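Local coordinates for protein homoserine O-acetyltransferase (Bacillus anthracis str. 'Ames Ancestor', PDB 3I1I) that probably catalyses the transfer of an acetyl group from acetyl-CoA to the hydroxyl of homoserine, an early step towards methionine, at residues A[60-63]-A[64-67]; A[162-165]-A[166-170]; A[247-250]-A[251-254]; A[256-259]-A[260-263]; A[299-302]-A[303-306]. One frame throughout, in Å; residues are numbered along the deposited sequence.

Interaction 1 (A[60-63]-A[64-67]); sequences KYTA and HDEE
Asp65 folds its carboxylate back over the turn that precedes it, and Thr62 and His64 complete a small polar knot. OD2 of Asp65 receives two backbone donors from the same face of the carboxylate plane: Tyr61 N, at a short 2.6 Å from OD2, lies 30° out of that plane on the syn side, whereas Thr62 N, at 3.2 Å, comes from well above it. The other oxygen, OD1, accepts from Thr62 OG1 at 3.0 Å, again from above the plane. Beneath this runs a type I turn from Thr62 to Asp65, closed by Asp65 N bonding to Thr62 O at 3.2 Å.

With chi1 at 81°, Thr62 holds OG1 between its backbone N and carbonyl carbon, facing the later half of the turn. There the hydroxyl also accepts from His64 N (3.2 Å), an ST turn laid within the beta turn. The imidazole of His64 folds over the threonine: OG1 sits 3.0 Å from the ring plane, beneath its centre, and Thr62 CB makes a CH-pi contact with the same face.

Lys60 runs alongside Asp65 in the opposite direction, and its NZ bonds to Asp65 O rather than to the carboxylate. The Tyr61 hydroxyl looks elsewhere, to Glu32. The carboxylate of Asp65 thus collects three donors in a surface loop, which probably favours its anionic form and ties the turn to the residues before it.

Interaction 2 (A[162-165]-A[166-170]); sequences QQWA and VHYPH
Gln163 and His167, and likewise Trp164 and Tyr168, are joined by the shortest backbone bonds of this last helical turn. His167 N reaches Gln163 O at 2.8 Å and Tyr168 N reaches Trp164 O at 2.8 Å; Val166 N to Gln162 O, at 3.0 Å, continues the series back along the helix. Tyr168 still donates in this i to i+4 pattern although its own backbone is the first to leave helical geometry, and Pro169 follows at once.

The side chains of Gln163 and His167 lie side by side, pointing the same way, with amide and imidazole planes 45° apart. A bend at chi2 (-72°) turns the Gln163 amide toward the ring, and its OE1 comes to the imidazole edge at His167 CD2, 3.2 Å away. Gln163 O lies in the plane of the same ring, so that two oxygens of one residue border the imidazole edge.

Further out, Tyr168 CD2 stands over one face of the Trp164 indole near its rim, 3.9 Å from Trp164 CE3. The two rings meet obliquely, their planes at 51°. Each spends its polar atom on helix 129-142: Trp164 NE1 bonds to Gln136, and Tyr168 OH to Arg134. The aromatic pair therefore fills the seam between that helix and helix 156-167. From another side of the turn, Gln162 and Ala165 rest on Met175 of strand 174-178, the strand that completes the beta-alpha-beta crossover begun by strand 150-154.

Interaction 3 (A[247-250]-A[251-254]); sequences EVEP and YEKV
Val248 and Tyr251 close a short 3-10 turn, in which Tyr251 N bonds to Val248 O at 3.0 Å and Glu252 N to Glu249 O, also at 3.0 Å. The carbonyl of Val248 does double duty, since Val248 O lies at the edge of the Tyr251 ring, in its plane, and 3.3 Å from Tyr251 CB. The tyrosine leads its ring away to another copy of the protein, where it stacks on His294 of the second subunit.

Glu252, extended beyond CG, crosses Val248 at a slant, so that its OE2 meets Val248 CG2 at 3.6 Å. Its carboxylate also crosses that of Glu249 at about a right angle. In one of two Glu249 conformers, a bend at chi2 (54°) brings Glu249 OE1 to Lys253 NZ at 3.3 Å, a salt bridge whose hydrogen bond is weak, and which is doubtful because of the second conformer. The same OE1 bonds to Ser256 OG, its stronger partner.

The turn belongs to the long connection between helix 234-240 and helix 259-270. Glu247 OE2 accepts from the backbone N of Ser259 at the start of helix 259-270, while Pro250 touches Thr258 before that helix and Leu289 of the second subunit.

Interaction 4 (A[256-259]-A[260-263]); sequences SLTS and FEKE
Glu261 OE1 is gripped by three donors: Thr258 N at 2.9 Å, Thr258 OG1 at 3.1 Å and a water at 2.7 Å that also donates to Ser256 O. The bond from Thr258 N is almost straight, at 171°, and both threonine donors meet OE1 on its anti side, only moderately out of the carboxylate plane. In return Thr258 OG1 accepts from Glu261 N at 3.2 Å. This reciprocal pair is a capping box, with Thr258 at the N-cap of helix 259-270.

Two torsions favour the exchange. OG1 of Thr258 stands between its own N and carbonyl carbon (chi1 63°), which turns it inward over the first helical turn, and the Glu261 chain stays extended at chi2 (172°), long enough to come back to the start of the helix. Leu257 crosses that glutamate at about a right angle, its CD2 lying near OE2.

Phe260 folds beneath the cap. Thr258 OG1 lies 3.0 Å from the ring plane, over its centre, while Thr258 CB makes a CH-pi contact with the same face. Phe260 also packs on Ile186 of the second subunit. Ordinary helical bonding then takes over, with Lys262 N on Thr258 O at 3.1 Å and Glu263 N on Ser259 O at 3.0 Å.

Placed at the helix N-terminus, the glutamate is probably favoured as an anion by the helix dipole as well as by its donors, and backbone N-H groups that a first turn would otherwise lack partners for are served by side chains.

Interaction 5 (A[299-302]-A[303-306]); sequences LEEA and LSNV
Leu299 sends CG anti to its own N (chi1 -179°), Leu303 sends CG anti to its carbonyl carbon (chi1 -69°), and one turn apart the two chains cross obliquely. CD1 of Leu303 lies 3.8 Å from Leu299 CG, with Leu299 CD1 scarcely farther off. Leu303 continues inward from this pair to Met329 and Leu332 of helix 324-335, while Leu299 packs on Ile292.

Along the polar side the hydroxyl of Ser304 turns back onto the helix. OG comes to Glu301 O, a hydrogen bond modelled at a very short 2.5 Å, a length better treated with caution. Ser304 N bonds chiefly to Glu300 O at 3.0 Å, with a weak second contact to Glu301 O. Leu303 N to Leu299 O, at 3.0 Å, is a regular i to i+4 bond.

Asn305 grips one carbonyl twice, though loosely: both its backbone N and its side-chain ND2 lie 3.3 Å from Ala302 O, and both bonds are weak. With Val306 N bonding to Leu303 O at 3.0 Å, the spacing has tightened from i+4 to i+3. Lys338 NZ meets the carbonyls that emerge, bonding to Ser304 O and more weakly to Leu303 O and Val306 O.

Side chains of the last turn thus bond back to carbonyls of the turn before, weakly or doubtfully, while a lysine from elsewhere receives later ones. Bonding tightens to i+3 here as the chain leads toward strand 309-313 in the central sheet of the alpha/beta hydrolase fold.

Two pairs of neighbours emerge. Interactions 2 and 5 have centres about 10 Å apart and pack directly, Pro169 CB lying 3.2 Å from Asn305 O; interaction 2 is at the end of helix 156-167, interaction 5 on helix 299-304. Interactions 3 and 4, also about 10 Å apart between centres, meet where Pro250 CG lies 3.6 Å from Leu257 O, and both touch the second subunit; interaction 2 lies about 54 Å from interaction 3, centre to centre. Interaction 1 stands alone, yet repeats the chemistry of interaction 4: a threonine hydroxyl under an aromatic ring, bonded to a carboxylate three residues on. Interaction 2 is on the helix following the probable nucleophile elbow at Ser155.

Interaction 1 (A[60-63]-A[64-67])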
loop_
_atom_site.group_PDB
_atom_site.type_symbol
_atom_site.label_atom_id
_atom_site.label_comp_id
_atom_site.label_asym_id
_atom_site.label_seq_id
_atom_site.Cartn_x
_atom_site.Cartn_y
_atom_site.Cartn_z
ATOM N N LYS A 60 -34.980 -1.749 5.546
ATOM C CA LYS A 60 -34.556 -1.029 6.747
ATOM C C LYS A 60 -34.949 -1.773 7.987
ATOM O O LYS A 60 -35.954 -2.485 8.000
ATOM C CB LYS A 60 -35.216 0.336 6.830
ATOM C CG LYS A 60 -35.284 1.136 5.538
ATOM C CD LYS A 60 -35.642 2.587 5.860
ATOM C CE LYS A 60 -35.627 3.478 4.636
ATOM N NZ LYS A 60 -35.592 4.945 4.971
ATOM N N TYR A 61 -34.160 -1.564 9.036
ATOM C CA TYR A 61 -34.391 -2.176 10.329
ATOM C C TYR A 61 -35.349 -1.340 11.215
ATOM O O TYR A 61 -35.965 -1.872 12.122
ATOM C CB TYR A 61 -33.077 -2.363 11.076
ATOM C CG TYR A 61 -32.106 -3.342 10.467
ATOM C CD1 TYR A 61 -32.475 -4.670 10.219
ATOM C CD2 TYR A 61 -30.801 -2.961 10.183
ATOM C CE1 TYR A 61 -31.573 -5.574 9.669
ATOM C CE2 TYR A 61 -29.898 -3.848 9.650
ATOM C CZ TYR A 61 -30.291 -5.164 9.390
ATOM O OH TYR A 61 -29.389 -6.042 8.863
ATOM N N THR A 62 -35.426 -0.037 10.992
ATOM C CA THR A 62 -36.462 0.816 11.631
ATOM C C THR A 62 -36.915 1.785 10.559
ATOM O O THR A 62 -36.184 2.028 9.580
ATOM C CB THR A 62 -35.931 1.610 12.865
ATOM O OG1 THR A 62 -35.227 2.775 12.427
ATOM C CG2 THR A 62 -34.976 0.759 13.722
ATOM N N ALA A 63 -38.096 2.359 10.719
ATOM C CA ALA A 63 -38.574 3.315 9.715
ATOM C C ALA A 63 -37.794 4.637 9.761
ATOM O O ALA A 63 -37.916 5.444 8.858
ATOM C CB ALA A 63 -40.075 3.551 9.839
ATOM N N HIS A 64 -36.961 4.854 10.770
ATOM C CA HIS A 64 -36.141 6.071 10.811
ATOM C C HIS A 64 -34.694 5.827 10.381
ATOM O O HIS A 64 -33.832 6.666 10.640
ATOM C CB HIS A 64 -36.188 6.731 12.213
ATOM C CG HIS A 64 -35.620 5.887 13.315
ATOM N ND1 HIS A 64 -34.261 5.774 13.546
ATOM C CD2 HIS A 64 -36.228 5.116 14.256
ATOM C CE1 HIS A 64 -34.055 4.962 14.573
ATOM N NE2 HIS A 64 -35.232 4.548 15.022
ATOM N N ASP A 65 -34.425 4.689 9.734
ATOM C CA ASP A 65 -33.087 4.434 9.176
ATOM C C ASP A 65 -32.821 5.435 8.058
ATOM O O ASP A 65 -33.610 5.574 7.130
ATOM C CB ASP A 65 -32.952 3.017 8.585
ATOM C CG ASP A 65 -32.856 1.907 9.636
ATOM O OD1 ASP A 65 -32.761 2.210 10.847
ATOM O OD2 ASP A 65 -32.868 0.705 9.228
ATOM N N GLU A 66 -31.677 6.097 8.132
ATOM C CA GLU A 66 -31.288 7.083 7.124
ATOM C C GLU A 66 -31.207 6.414 5.763
ATOM O O GLU A 66 -31.730 6.929 4.775
ATOM C CB GLU A 66 -29.906 7.670 7.436
ATOM C CG GLU A 66 -29.685 8.119 8.895
ATOM C CD GLU A 66 -30.182 9.539 9.181
ATOM O OE1 GLU A 66 -30.946 10.097 8.350
ATOM O OE2 GLU A 66 -29.798 10.090 10.251
ATOM N N GLU A 67 -30.540 5.259 5.743
ATOM C CA GLU A 67 -30.258 4.490 4.533
ATOM C C GLU A 67 -30.947 3.141 4.525
ATOM O O GLU A 67 -31.381 2.634 5.569
ATOM C CB GLU A 67 -28.749 4.283 4.425
ATOM C CG GLU A 67 -28.055 5.587 4.083
ATOM C CD GLU A 67 -26.560 5.606 4.359
ATOM O OE1 GLU A 67 -25.906 4.522 4.406
ATOM O OE2 GLU A 67 -26.033 6.747 4.503
#

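Interaction 2 (A[162-165]-A[166-170])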
loop_
_atom_site.group_PDB
_atom_site.type_symbol
_atom_site.label_atom_id
_atom_site.label_comp_id
_atom_site.label_asym_id
_atom_site.label_seq_id
_atom_site.Cartn_x
_atom_site.Cartn_y
_atom_site.Cartn_z
ATOM N N GLN A 162 -20.166 -18.321 -6.458
ATOM C CA GLN A 162 -19.522 -19.230 -7.377
ATOM C C GLN A 162 -19.200 -20.532 -6.657
ATOM O O GLN A 162 -19.287 -21.589 -7.247
ATOM C CB GLN A 162 -18.263 -18.621 -7.984
ATOM C CG GLN A 162 -18.534 -17.636 -9.089
ATOM C CD GLN A 162 -17.276 -16.845 -9.451
ATOM O OE1 GLN A 162 -16.618 -17.152 -10.429
ATOM N NE2 GLN A 162 -16.936 -15.842 -8.636
ATOM N N GLN A 163 -18.836 -20.442 -5.390
ATOM C CA GLN A 163 -18.546 -21.640 -4.598
ATOM C C GLN A 163 -19.811 -22.510 -4.432
ATOM O O GLN A 163 -19.758 -23.729 -4.563
ATOM C CB GLN A 163 -17.931 -21.246 -3.260
ATOM C CG GLN A 163 -16.509 -20.684 -3.365
ATOM C CD GLN A 163 -15.482 -21.762 -3.705
ATOM O OE1 GLN A 163 -15.830 -22.843 -4.194
ATOM N NE2 GLN A 163 -14.205 -21.475 -3.440
ATOM N N TRP A 164 -20.959 -21.881 -4.263
ATOM C CA TRP A 164 -22.241 -22.595 -4.324
ATOM C C TRP A 164 -22.465 -23.361 -5.635
ATOM O O TRP A 164 -22.831 -24.540 -5.634
ATOM C CB TRP A 164 -23.410 -21.611 -4.184
ATOM C CG TRP A 164 -23.858 -21.407 -2.816
ATOM C CD1 TRP A 164 -23.427 -20.464 -1.972
ATOM C CD2 TRP A 164 -24.867 -22.153 -2.119
ATOM N NE1 TRP A 164 -24.096 -20.556 -0.792
ATOM C CE2 TRP A 164 -24.978 -21.601 -0.852
ATOM C CE3 TRP A 164 -25.665 -23.240 -2.449
ATOM C CZ2 TRP A 164 -25.871 -22.077 0.094
ATOM C CZ3 TRP A 164 -26.562 -23.712 -1.504
ATOM C CH2 TRP A 164 -26.642 -23.151 -0.252
ATOM N N ALA A 165 -22.271 -22.664 -6.751
ATOM C CA ALA A 165 -22.479 -23.266 -8.061
ATOM C C ALA A 165 -21.535 -24.471 -8.298
ATOM O O ALA A 165 -21.939 -25.506 -8.847
ATOM C CB ALA A 165 -22.317 -22.223 -9.157
ATOM N N VAL A 166 -20.297 -24.344 -7.861
ATOM C CA VAL A 166 -19.330 -25.435 -7.997
ATOM C C VAL A 166 -19.663 -26.591 -7.026
ATOM O O VAL A 166 -19.765 -27.728 -7.438
ATOM C CB VAL A 166 -17.876 -24.929 -7.771
ATOM C CG1 VAL A 166 -16.907 -26.084 -7.624
ATOM C CG2 VAL A 166 -17.475 -24.013 -8.921
ATOM N N HIS A 167 -19.870 -26.287 -5.751
ATOM C CA HIS A 167 -19.933 -27.336 -4.754
ATOM C C HIS A 167 -21.300 -27.844 -4.382
ATOM O O HIS A 167 -21.376 -28.874 -3.757
ATOM C CB HIS A 167 -19.153 -26.921 -3.529
ATOM C CG HIS A 167 -17.688 -26.843 -3.779
ATOM N ND1 HIS A 167 -16.836 -27.912 -3.569
ATOM C CD2 HIS A 167 -16.924 -25.848 -4.296
ATOM C CE1 HIS A 167 -15.601 -27.559 -3.900
ATOM N NE2 HIS A 167 -15.627 -26.316 -4.356
ATOM N N TYR A 168 -22.381 -27.172 -4.782
ATOM C CA TYR A 168 -23.705 -27.675 -4.514
ATOM C C TYR A 168 -24.502 -27.675 -5.779
ATOM O O TYR A 168 -25.560 -27.050 -5.879
ATOM C CB TYR A 168 -24.384 -26.842 -3.428
ATOM C CG TYR A 168 -23.706 -26.973 -2.104
ATOM C CD1 TYR A 168 -23.793 -28.152 -1.374
ATOM C CD2 TYR A 168 -22.947 -25.952 -1.605
ATOM C CE1 TYR A 168 -23.136 -28.298 -0.147
ATOM C CE2 TYR A 168 -22.281 -26.064 -0.354
ATOM C CZ TYR A 168 -22.381 -27.225 0.359
ATOM O OH TYR A 168 -21.753 -27.302 1.569
ATOM N N PRO A 169 -24.008 -28.411 -6.764
ATOM C CA PRO A 169 -24.636 -28.349 -8.052
ATOM C C PRO A 169 -26.056 -28.932 -8.114
ATOM O O PRO A 169 -26.782 -28.563 -9.015
ATOM C CB PRO A 169 -23.703 -29.193 -8.921
ATOM C CG PRO A 169 -23.136 -30.149 -7.980
ATOM C CD PRO A 169 -22.906 -29.398 -6.738
ATOM N N HIS A 170 -26.476 -29.816 -7.220
ATOM C CA HIS A 170 -27.861 -30.267 -7.319
ATOM C C HIS A 170 -28.829 -29.240 -6.719
ATOM O O HIS A 170 -30.030 -29.431 -6.802
ATOM C CB HIS A 170 -28.077 -31.637 -6.650
ATOM C CG HIS A 170 -27.061 -32.667 -7.034
ATOM N ND1 HIS A 170 -26.539 -32.765 -8.313
ATOM C CD2 HIS A 170 -26.454 -33.638 -6.301
ATOM C CE1 HIS A 170 -25.635 -33.727 -8.343
ATOM N NE2 HIS A 170 -25.578 -34.288 -7.141
#

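Interaction 3 (A[247-250]-A[251-254])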
loop_
_atom_site.group_PDB
_atom_site.type_symbol
_atom_site.label_atom_id
_atom_site.label_comp_id
_atom_site.label_asym_id
_atom_site.label_seq_id
_atom_site.Cartn_x
_atom_site.Cartn_y
_atom_site.Cartn_z
ATOM N N GLU A 247 -2.437 25.849 -4.918
ATOM C CA GLU A 247 -1.913 25.731 -3.543
ATOM C C GLU A 247 -0.388 25.459 -3.532
ATOM O O GLU A 247 0.119 24.635 -4.320
ATOM C CB GLU A 247 -2.676 24.679 -2.735
ATOM C CG GLU A 247 -2.512 23.245 -3.243
ATOM C CD GLU A 247 -3.272 22.183 -2.443
ATOM O OE1 GLU A 247 -3.843 22.491 -1.342
ATOM O OE2 GLU A 247 -3.276 21.014 -2.924
ATOM N N VAL A 248 0.335 26.195 -2.673
ATOM C CA VAL A 248 1.782 26.110 -2.574
ATOM C C VAL A 248 2.252 25.276 -1.381
ATOM O O VAL A 248 3.341 24.772 -1.368
ATOM C CB VAL A 248 2.439 27.540 -2.488
ATOM C CG1 VAL A 248 2.051 28.416 -3.719
ATOM C CG2 VAL A 248 2.112 28.210 -1.148
ATOM N N GLU A 249 1.418 25.078 -0.381
ATOM C CA GLU A 249 1.917 24.469 0.869
ATOM C C GLU A 249 2.393 23.030 0.675
ATOM O O GLU A 249 3.419 22.647 1.232
ATOM C CB GLU A 249 0.910 24.556 2.019
ATOM C CG GLU A 249 1.382 23.934 3.340
ATOM C CD GLU A 249 2.726 24.468 3.839
ATOM O OE1 GLU A 249 3.462 23.693 4.504
ATOM O OE2 GLU A 249 3.049 25.655 3.581
ATOM N N PRO A 250 1.712 22.217 -0.150
ATOM C CA PRO A 250 2.282 20.865 -0.400
ATOM C C PRO A 250 3.741 20.837 -0.954
ATOM O O PRO A 250 4.451 19.850 -0.752
ATOM C CB PRO A 250 1.325 20.266 -1.453
ATOM C CG PRO A 250 -0.005 21.048 -1.218
ATOM C CD PRO A 250 0.484 22.450 -0.934
ATOM N N TYR A 251 4.147 21.925 -1.612
ATOM C CA TYR A 251 5.461 22.078 -2.242
ATOM C C TYR A 251 6.543 22.486 -1.250
ATOM O O TYR A 251 7.702 22.665 -1.630
ATOM C CB TYR A 251 5.392 23.122 -3.379
ATOM C CG TYR A 251 4.664 22.611 -4.572
ATOM C CD1 TYR A 251 5.352 22.100 -5.671
ATOM C CD2 TYR A 251 3.283 22.535 -4.579
ATOM C CE1 TYR A 251 4.674 21.584 -6.768
ATOM C CE2 TYR A 251 2.598 22.001 -5.655
ATOM C CZ TYR A 251 3.292 21.544 -6.747
ATOM O OH TYR A 251 2.592 21.027 -7.803
ATOM N N GLU A 252 6.176 22.597 0.023
ATOM C CA GLU A 252 7.068 23.192 1.000
ATOM C C GLU A 252 7.572 22.204 2.025
ATOM O O GLU A 252 8.651 22.379 2.540
ATOM C CB GLU A 252 6.365 24.387 1.658
ATOM C CG GLU A 252 6.198 25.551 0.655
ATOM C CD GLU A 252 5.486 26.779 1.217
ATOM O OE1 GLU A 252 5.089 26.797 2.414
ATOM O OE2 GLU A 252 5.323 27.747 0.441
ATOM N N LYS A 253 6.806 21.167 2.315
ATOM C CA LYS A 253 7.219 20.145 3.284
ATOM C C LYS A 253 6.780 18.787 2.798
ATOM O O LYS A 253 5.702 18.646 2.180
ATOM C CB LYS A 253 6.581 20.396 4.642
ATOM C CG LYS A 253 6.868 21.777 5.240
ATOM C CD LYS A 253 6.651 21.722 6.732
ATOM C CE LYS A 253 6.676 23.100 7.367
ATOM N NZ LYS A 253 5.360 23.799 7.165
ATOM N N VAL A 254 7.588 17.775 3.069
ATOM C CA VAL A 254 7.206 16.458 2.636
ATOM C C VAL A 254 5.822 16.157 3.194
ATOM O O VAL A 254 4.982 15.629 2.479
ATOM C CB VAL A 254 8.206 15.397 3.032
ATOM C CG1 VAL A 254 7.669 13.990 2.687
ATOM C CG2 VAL A 254 9.536 15.661 2.303
#

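Interaction 4 (A[256-259]-A[260-263])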
loop_
_atom_site.group_PDB
_atom_site.type_symbol
_atom_site.label_atom_id
_atom_site.label_comp_id
_atom_site.label_asym_id
_atom_site.label_seq_id
_atom_site.Cartn_x
_atom_site.Cartn_y
_atom_site.Cartn_z
ATOM N N SER A 256 3.240 18.072 4.062
ATOM C CA SER A 256 2.044 18.823 3.723
ATOM C C SER A 256 1.225 18.129 2.645
ATOM O O SER A 256 1.688 17.903 1.545
ATOM C CB SER A 256 2.412 20.232 3.298
ATOM O OG SER A 256 2.847 20.970 4.427
ATOM N N LEU A 257 -0.025 17.820 2.962
ATOM C CA LEU A 257 -0.872 17.096 2.020
ATOM C C LEU A 257 -1.475 18.026 0.981
ATOM O O LEU A 257 -1.770 19.198 1.261
ATOM C CB LEU A 257 -1.973 16.367 2.774
ATOM C CG LEU A 257 -1.501 15.402 3.866
ATOM C CD1 LEU A 257 -2.703 14.959 4.689
ATOM C CD2 LEU A 257 -0.764 14.170 3.275
ATOM N N THR A 258 -1.645 17.505 -0.227
ATOM C CA THR A 258 -2.437 18.163 -1.264
ATOM C C THR A 258 -3.904 18.100 -0.879
ATOM O O THR A 258 -4.313 17.366 0.043
ATOM C CB THR A 258 -2.275 17.467 -2.665
ATOM O OG1 THR A 258 -2.767 16.109 -2.605
ATOM C CG2 THR A 258 -0.847 17.522 -3.145
ATOM N N SER A 259 -4.725 18.855 -1.578
ATOM C CA SER A 259 -6.138 18.878 -1.229
ATOM C C SER A 259 -6.786 17.565 -1.609
ATOM O O SER A 259 -7.694 17.128 -0.931
ATOM C CB SER A 259 -6.847 20.037 -1.919
ATOM O OG SER A 259 -6.732 19.931 -3.327
ATOM N N PHE A 260 -6.334 16.923 -2.690
ATOM C CA PHE A 260 -6.904 15.603 -3.004
ATOM C C PHE A 260 -6.542 14.586 -1.933
ATOM O O PHE A 260 -7.416 13.801 -1.539
ATOM C CB PHE A 260 -6.630 15.101 -4.430
ATOM C CG PHE A 260 -5.186 14.932 -4.777
ATOM C CD1 PHE A 260 -4.526 13.765 -4.484
ATOM C CD2 PHE A 260 -4.500 15.941 -5.469
ATOM C CE1 PHE A 260 -3.148 13.605 -4.823
ATOM C CE2 PHE A 260 -3.138 15.814 -5.802
ATOM C CZ PHE A 260 -2.467 14.623 -5.492
ATOM N N GLU A 261 -5.315 14.653 -1.388
ATOM C CA GLU A 261 -4.944 13.742 -0.317
ATOM C C GLU A 261 -5.829 13.940 0.917
ATOM O O GLU A 261 -6.231 12.954 1.563
ATOM C CB GLU A 261 -3.479 13.890 0.059
ATOM C CG GLU A 261 -2.493 13.261 -0.919
ATOM C CD GLU A 261 -1.045 13.611 -0.594
ATOM O OE1 GLU A 261 -0.648 14.795 -0.736
ATOM O OE2 GLU A 261 -0.307 12.682 -0.195
ATOM N N LYS A 262 -6.130 15.210 1.236
ATOM C CA LYS A 262 -7.026 15.549 2.341
ATOM C C LYS A 262 -8.441 15.013 2.154
ATOM O O LYS A 262 -8.982 14.398 3.066
ATOM C CB LYS A 262 -7.109 17.056 2.527
ATOM C CG LYS A 262 -5.917 17.628 3.260
ATOM C CD LYS A 262 -5.919 19.135 3.291
ATOM C CE LYS A 262 -4.598 19.622 3.862
ATOM N NZ LYS A 262 -4.460 21.131 3.725
ATOM N N GLU A 263 -9.040 15.260 0.996
ATOM C CA GLU A 263 -10.384 14.734 0.716
ATOM C C GLU A 263 -10.378 13.200 0.871
ATOM O O GLU A 263 -11.124 12.659 1.662
ATOM C CB GLU A 263 -10.890 15.172 -0.656
ATOM C CG GLU A 263 -11.005 16.696 -0.765
ATOM C CD GLU A 263 -10.847 17.311 -2.200
ATOM O OE1 GLU A 263 -11.120 18.541 -2.300
ATOM O OE2 GLU A 263 -10.464 16.624 -3.202
HETATM O O HOH W 1 1.930 15.670 -0.351
#

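Interaction 5 (A[299-302]-A[303-306])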
loop_
_atom_site.group_PDB
_atom_site.type_symbol
_atom_site.label_atom_id
_atom_site.label_comp_id
_atom_site.label_asym_id
_atom_site.label_seq_id
_atom_site.Cartn_x
_atom_site.Cartn_y
_atom_site.Cartn_z
ATOM N N LEU A 299 -9.076 -25.270 -13.355
ATOM C CA LEU A 299 -10.287 -24.464 -13.440
ATOM C C LEU A 299 -11.347 -25.200 -14.241
ATOM O O LEU A 299 -12.500 -25.241 -13.821
ATOM C CB LEU A 299 -9.988 -23.109 -14.069
ATOM C CG LEU A 299 -11.164 -22.143 -14.203
ATOM C CD1 LEU A 299 -11.839 -21.879 -12.839
ATOM C CD2 LEU A 299 -10.699 -20.833 -14.857
ATOM N N GLU A 300 -10.942 -25.796 -15.368
ATOM C CA GLU A 300 -11.814 -26.574 -16.233
ATOM C C GLU A 300 -12.553 -27.673 -15.412
ATOM O O GLU A 300 -13.770 -27.896 -15.530
ATOM C CB GLU A 300 -10.965 -27.200 -17.358
ATOM C CG GLU A 300 -10.101 -26.187 -18.239
ATOM C CD GLU A 300 -9.051 -25.286 -17.498
ATOM O OE1 GLU A 300 -8.919 -24.068 -17.811
ATOM O OE2 GLU A 300 -8.340 -25.768 -16.622
ATOM N N GLU A 301 -11.808 -28.364 -14.574
ATOM C CA GLU A 301 -12.436 -29.393 -13.771
ATOM C C GLU A 301 -13.416 -28.798 -12.774
ATOM O O GLU A 301 -14.498 -29.309 -12.629
ATOM C CB GLU A 301 -11.431 -30.294 -13.045
ATOM C CG GLU A 301 -12.133 -31.568 -12.509
ATOM C CD GLU A 301 -11.467 -32.232 -11.315
ATOM O OE1 GLU A 301 -10.251 -31.996 -11.077
ATOM O OE2 GLU A 301 -12.194 -33.019 -10.641
ATOM N N ALA A 302 -13.048 -27.721 -12.094
ATOM C CA ALA A 302 -13.937 -27.109 -11.113
ATOM C C ALA A 302 -15.266 -26.774 -11.806
ATOM O O ALA A 302 -16.334 -27.084 -11.301
ATOM C CB ALA A 302 -13.293 -25.854 -10.475
ATOM N N LEU A 303 -15.186 -26.206 -12.999
ATOM C CA LEU A 303 -16.363 -25.739 -13.695
ATOM C C LEU A 303 -17.203 -26.861 -14.281
ATOM O O LEU A 303 -18.400 -26.694 -14.464
ATOM C CB LEU A 303 -15.955 -24.754 -14.779
ATOM C CG LEU A 303 -15.404 -23.413 -14.292
ATOM C CD1 LEU A 303 -14.696 -22.666 -15.436
ATOM C CD2 LEU A 303 -16.572 -22.580 -13.688
ATOM N N SER A 304 -16.584 -28.006 -14.578
ATOM C CA SER A 304 -17.317 -29.194 -15.035
ATOM C C SER A 304 -18.492 -29.559 -14.109
ATOM O O SER A 304 -19.481 -30.129 -14.534
ATOM C CB SER A 304 -16.347 -30.392 -15.170
ATOM O OG SER A 304 -15.939 -30.880 -13.885
ATOM N N ASN A 305 -18.362 -29.247 -12.831
ATOM C CA ASN A 305 -19.385 -29.609 -11.850
ATOM C C ASN A 305 -20.613 -28.669 -11.871
ATOM O O ASN A 305 -21.687 -29.045 -11.420
ATOM C CB ASN A 305 -18.774 -29.590 -10.449
ATOM C CG ASN A 305 -17.704 -30.650 -10.249
ATOM O OD1 ASN A 305 -18.030 -31.803 -10.015
ATOM N ND2 ASN A 305 -16.421 -30.258 -10.298
ATOM N N VAL A 306 -20.437 -27.442 -12.346
ATOM C CA VAL A 306 -21.515 -26.468 -12.367
ATOM C C VAL A 306 -22.642 -26.961 -13.278
ATOM O O VAL A 306 -22.391 -27.367 -14.391
ATOM C CB VAL A 306 -21.015 -25.077 -12.850
ATOM C CG1 VAL A 306 -22.166 -24.109 -13.088
ATOM C CG2 VAL A 306 -19.973 -24.501 -11.822
#